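Local atomic coordinates of 11S globulin seed storage protein (Amaranthus hypochondriacus, PDB entry 3QAC), a protein that probably serves as a seed storage protein, a nutrient reservoir of the 11S globulin family whose subunits are built from two cupin domains. Residues 297-309 with 442-454. Residues are numbered along the deposited sequence; the frame is centred on the assembly and turned at random.
Sequences ADVYTPEAGRLTT and FNRPETTLFRSSG
L449, on the C-terminal strand 449-450, packs against V299, A304 and the G305-R306 backbone of the β-hairpin formed by strands 299-301 and 305-309. Its CB lies 4.1 Å from A304 CB, a methyl small enough for the two backbones to come close at A304 and R451. CG then meets V299 CG1, and beyond it CD1 packs on the backbone of the second hairpin strand, 3.4 Å from G305 C and beside R306 N. Glycine suits position 305 because at its backbone angles (145/-154°) a CB would jam against the carbonyl O of A304. G305 and A304 both face T301, a classic β bulge just after the turn. Threonine suits a place that needs a polar and an apolar branch: T301 OG1 approaches L449 O (3.1 Å) and shares a water with T447 N, whereas chi1 of -59° sets OG1 beside the backbone N and CG2 anti to it, where CG2 packs crosswise on E446 CG.

At the hairpin turn, R451 lays its methylene chain along E303 O, then bends at chi2 to bring its guanidinium back to the same oxygen. R451 NH1 donates to E303 O at 3.1 Å, nearly straight (167°), with the oxygen close to the guanidinium plane; NE bonds S452 O, so two carbonyls hold the group's rotation. With alanine in place of this arginine, the carbonyls of E303 and S452 would probably lose these donors and the turn its cover.

L307 and T448 touch at right angles, and both lean on M336 and F408. The hairpin edges one sheet of the C-terminal cupin β-barrel, next to strand 324-330, while strand 449-450 pairs antiparallel with strand 335-341 of the facing sheet.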
loop_
_atom_site.group_PDB
_atom_site.type_symbol
_atom_site.label_atom_id
_atom_site.label_comp_id
_atom_site.label_asym_id
_atom_site.label_seq_id
_atom_site.Cartn_x
_atom_site.Cartn_y
_atom_site.Cartn_z
ATOM N N ALA A 297 -11.889 10.132 26.964
ATOM C CA ALA A 297 -10.504 9.853 27.315
ATOM C C ALA A 297 -10.239 8.359 27.552
ATOM O O ALA A 297 -11.023 7.678 28.213
ATOM C CB ALA A 297 -10.098 10.670 28.538
ATOM N N ASP A 298 -9.135 7.853 27.005
ATOM C CA ASP A 298 -8.748 6.460 27.216
ATOM C C ASP A 298 -7.870 6.405 28.438
ATOM O O ASP A 298 -7.721 5.371 29.093
ATOM C CB ASP A 298 -7.941 5.918 26.032
ATOM C CG ASP A 298 -8.472 6.395 24.702
ATOM O OD1 ASP A 298 -9.339 5.691 24.129
ATOM O OD2 ASP A 298 -8.020 7.476 24.241
ATOM N N VAL A 299 -7.257 7.540 28.720
ATOM C CA VAL A 299 -6.365 7.638 29.840
ATOM C C VAL A 299 -6.708 8.893 30.602
ATOM O O VAL A 299 -6.849 9.967 30.018
ATOM C CB VAL A 299 -4.897 7.700 29.376
ATOM C CG1 VAL A 299 -3.967 7.766 30.568
ATOM C CG2 VAL A 299 -4.559 6.492 28.499
ATOM N N TYR A 300 -6.909 8.733 31.902
ATOM C CA TYR A 300 -6.830 9.838 32.832
ATOM C C TYR A 300 -5.944 9.415 33.996
ATOM O O TYR A 300 -5.935 8.253 34.402
ATOM C CB TYR A 300 -8.193 10.274 33.359
ATOM C CG TYR A 300 -8.018 11.209 34.536
ATOM C CD1 TYR A 300 -8.503 10.887 35.799
ATOM C CD2 TYR A 300 -7.310 12.398 34.387
ATOM C CE1 TYR A 300 -8.318 11.747 36.881
ATOM C CE2 TYR A 300 -7.112 13.256 35.453
ATOM C CZ TYR A 300 -7.619 12.933 36.698
ATOM O OH TYR A 300 -7.410 13.803 37.748
ATOM N N THR A 301 -5.177 10.360 34.517
ATOM C CA THR A 301 -4.432 10.142 35.743
ATOM C C THR A 301 -4.582 11.400 36.577
ATOM O O THR A 301 -4.182 12.482 36.148
ATOM C CB THR A 301 -2.934 9.812 35.481
ATOM O OG1 THR A 301 -2.840 8.638 34.663
ATOM C CG2 THR A 301 -2.202 9.553 36.792
ATOM N N PRO A 302 -5.206 11.261 37.756
ATOM C CA PRO A 302 -5.428 12.314 38.751
ATOM C C PRO A 302 -4.312 13.351 38.795
ATOM O O PRO A 302 -3.191 13.034 39.195
ATOM C CB PRO A 302 -5.464 11.528 40.060
ATOM C CG PRO A 302 -6.103 10.228 39.670
ATOM C CD PRO A 302 -5.701 9.955 38.229
ATOM N N GLU A 303 -4.629 14.579 38.395
ATOM C CA GLU A 303 -3.661 15.670 38.410
ATOM C C GLU A 303 -2.395 15.344 37.618
ATOM O O GLU A 303 -1.288 15.767 37.968
ATOM C CB GLU A 303 -3.326 16.069 39.846
ATOM C CG GLU A 303 -4.458 16.817 40.543
ATOM C CD GLU A 303 -4.168 17.091 42.011
ATOM O OE1 GLU A 303 -3.622 16.189 42.687
ATOM O OE2 GLU A 303 -4.490 18.204 42.488
ATOM N N ALA A 304 -2.570 14.575 36.549
ATOM C CA ALA A 304 -1.509 14.350 35.577
ATOM C C ALA A 304 -2.029 14.843 34.236
ATOM O O ALA A 304 -1.403 15.671 33.581
ATOM C CB ALA A 304 -1.140 12.885 35.511
ATOM N N GLY A 305 -3.198 14.332 33.855
ATOM C CA GLY A 305 -3.917 14.784 32.677
ATOM C C GLY A 305 -4.672 13.665 31.967
ATOM O O GLY A 305 -5.039 12.650 32.568
ATOM N N ARG A 306 -4.893 13.840 30.672
ATOM C CA ARG A 306 -5.599 12.830 29.908
ATOM C C ARG A 306 -5.120 12.687 28.460
ATOM O O ARG A 306 -4.473 13.583 27.878
ATOM C CB ARG A 306 -7.107 13.087 29.936
ATOM C CG ARG A 306 -7.509 14.401 29.338
ATOM C CD ARG A 306 -8.983 14.399 29.016
ATOM N NE ARG A 306 -9.609 15.679 29.335
ATOM C CZ ARG A 306 -9.763 16.684 28.472
ATOM N NH1 ARG A 306 -10.350 17.808 28.872
ATOM N NH2 ARG A 306 -9.331 16.574 27.213
ATOM N N LEU A 307 -5.466 11.543 27.891
ATOM C CA LEU A 307 -5.124 11.209 26.532
ATOM C C LEU A 307 -6.404 10.693 25.910
ATOM O O LEU A 307 -7.106 9.890 26.509
ATOM C CB LEU A 307 -4.037 10.142 26.541
ATOM C CG LEU A 307 -3.320 9.811 25.253
ATOM C CD1 LEU A 307 -2.555 11.049 24.736
ATOM C CD2 LEU A 307 -2.381 8.660 25.523
ATOM N N THR A 308 -6.732 11.182 24.726
ATOM C CA THR A 308 -7.972 10.802 24.070
ATOM C C THR A 308 -7.673 10.435 22.638
ATOM O O THR A 308 -7.133 11.249 21.891
ATOM C CB THR A 308 -8.988 11.949 24.097
ATOM O OG1 THR A 308 -9.331 12.240 25.451
ATOM C CG2 THR A 308 -10.243 11.570 23.344
ATOM N N THR A 309 -7.995 9.203 22.258
ATOM C CA THR A 309 -7.639 8.731 20.926
ATOM C C THR A 309 -8.806 8.770 19.959
ATOM O O THR A 309 -9.943 8.506 20.327
ATOM C CB THR A 309 -7.048 7.314 20.940
ATOM O OG1 THR A 309 -8.076 6.373 21.273
ATOM C CG2 THR A 309 -5.935 7.213 21.950
ATOM N N PHE A 442 7.930 -1.312 39.340
ATOM C CA PHE A 442 6.677 -0.970 40.013
ATOM C C PHE A 442 6.620 0.380 40.717
ATOM O O PHE A 442 5.554 0.813 41.132
ATOM C CB PHE A 442 6.273 -2.091 40.966
ATOM C CG PHE A 442 6.117 -3.418 40.292
ATOM C CD1 PHE A 442 4.978 -3.707 39.552
ATOM C CD2 PHE A 442 7.108 -4.381 40.394
ATOM C CE1 PHE A 442 4.823 -4.937 38.928
ATOM C CE2 PHE A 442 6.961 -5.615 39.773
ATOM C CZ PHE A 442 5.815 -5.894 39.039
ATOM N N ASN A 443 7.755 1.052 40.834
ATOM C CA ASN A 443 7.798 2.359 41.481
ATOM C C ASN A 443 6.908 3.386 40.814
ATOM O O ASN A 443 6.631 4.441 41.376
ATOM C CB ASN A 443 9.232 2.865 41.551
ATOM C CG ASN A 443 10.026 2.128 42.577
ATOM O OD1 ASN A 443 9.495 1.231 43.222
ATOM N ND2 ASN A 443 11.293 2.491 42.749
ATOM N N ARG A 444 6.453 3.063 39.611
ATOM C CA ARG A 444 5.638 3.975 38.825
ATOM C C ARG A 444 4.266 3.347 38.545
ATOM O O ARG A 444 4.085 2.682 37.529
ATOM C CB ARG A 444 6.366 4.303 37.521
ATOM C CG ARG A 444 5.572 5.168 36.587
ATOM C CD ARG A 444 5.139 6.417 37.287
ATOM N NE ARG A 444 6.283 7.256 37.586
ATOM C CZ ARG A 444 6.196 8.410 38.230
ATOM N NH1 ARG A 444 5.009 8.845 38.641
ATOM N NH2 ARG A 444 7.288 9.126 38.461
ATOM N N PRO A 445 3.294 3.557 39.455
ATOM C CA PRO A 445 1.993 2.880 39.395
ATOM C C PRO A 445 1.032 3.514 38.401
ATOM O O PRO A 445 0.042 2.888 38.015
ATOM C CB PRO A 445 1.456 3.071 40.809
ATOM C CG PRO A 445 1.996 4.412 41.194
ATOM C CD PRO A 445 3.392 4.439 40.631
ATOM N N GLU A 446 1.300 4.746 37.996
ATOM C CA GLU A 446 0.416 5.405 37.045
ATOM C C GLU A 446 0.518 4.775 35.663
ATOM O O GLU A 446 1.485 4.088 35.352
ATOM C CB GLU A 446 0.705 6.902 36.960
ATOM C CG GLU A 446 0.343 7.670 38.220
ATOM C CD GLU A 446 1.568 8.043 39.034
ATOM O OE1 GLU A 446 2.373 7.144 39.358
ATOM O OE2 GLU A 446 1.725 9.245 39.341
ATOM N N THR A 447 -0.501 5.017 34.851
ATOM C CA THR A 447 -0.556 4.557 33.474
ATOM C C THR A 447 -0.286 5.724 32.530
ATOM O O THR A 447 -1.120 6.619 32.401
ATOM C CB THR A 447 -1.954 3.985 33.137
ATOM O OG1 THR A 447 -2.108 2.701 33.744
ATOM C CG2 THR A 447 -2.114 3.836 31.643
ATOM N N THR A 448 0.883 5.717 31.887
ATOM C CA THR A 448 1.157 6.591 30.737
ATOM C C THR A 448 1.347 8.060 31.086
ATOM O O THR A 448 2.294 8.688 30.617
ATOM C CB THR A 448 0.032 6.497 29.679
ATOM O OG1 THR A 448 -0.007 5.175 29.137
ATOM C CG2 THR A 448 0.264 7.499 28.552
ATOM N N LEU A 449 0.416 8.609 31.866
ATOM C CA LEU A 449 0.491 9.988 32.338
ATOM C C LEU A 449 0.804 10.013 33.826
ATOM O O LEU A 449 0.148 9.329 34.612
ATOM C CB LEU A 449 -0.823 10.703 32.080
ATOM C CG LEU A 449 -1.185 10.809 30.604
ATOM C CD1 LEU A 449 -2.486 11.556 30.438
ATOM C CD2 LEU A 449 -0.070 11.508 29.853
ATOM N N PHE A 450 1.814 10.794 34.200
ATOM C CA PHE A 450 2.303 10.853 35.572
ATOM C C PHE A 450 2.262 12.270 36.093
ATOM O O PHE A 450 2.463 13.222 35.344
ATOM C CB PHE A 450 3.767 10.428 35.646
ATOM C CG PHE A 450 4.047 9.092 35.052
ATOM C CD1 PHE A 450 5.337 8.756 34.678
ATOM C CD2 PHE A 450 3.029 8.166 34.868
ATOM C CE1 PHE A 450 5.608 7.518 34.137
ATOM C CE2 PHE A 450 3.284 6.931 34.316
ATOM C CZ PHE A 450 4.573 6.598 33.949
ATOM N N ARG A 451 2.034 12.408 37.390
ATOM C CA ARG A 451 2.228 13.687 38.029
ATOM C C ARG A 451 3.699 13.793 38.395
ATOM O O ARG A 451 4.259 12.887 39.016
ATOM C CB ARG A 451 1.349 13.824 39.262
ATOM C CG ARG A 451 1.317 15.245 39.777
ATOM C CD ARG A 451 1.605 16.221 38.638
ATOM N NE ARG A 451 1.983 17.531 39.145
ATOM C CZ ARG A 451 1.110 18.464 39.516
ATOM N NH1 ARG A 451 -0.196 18.228 39.429
ATOM N NH2 ARG A 451 1.544 19.633 39.973
ATOM N N SER A 452 4.326 14.888 37.980
ATOM C CA SER A 452 5.767 15.072 38.167
ATOM C C SER A 452 6.101 16.415 38.818
ATOM O O SER A 452 5.232 17.279 38.973
ATOM C CB SER A 452 6.513 14.933 36.831
ATOM O OG SER A 452 6.479 13.590 36.364
ATOM N N SER A 453 7.364 16.573 39.206
ATOM C CA SER A 453 7.832 17.816 39.819
ATOM C C SER A 453 8.712 18.619 38.848
ATOM O O SER A 453 9.601 18.064 38.197
ATOM C CB SER A 453 8.574 17.532 41.132
ATOM O OG SER A 453 7.675 17.123 42.155
ATOM N N GLY A 454 8.454 19.922 38.751
ATOM C CA GLY A 454 9.141 20.767 37.789
ATOM C C GLY A 454 10.014 21.822 38.440
ATOM O O GLY A 454 10.987 22.284 37.843
HETATM O O HOH W 1 -2.826 6.185 35.928
#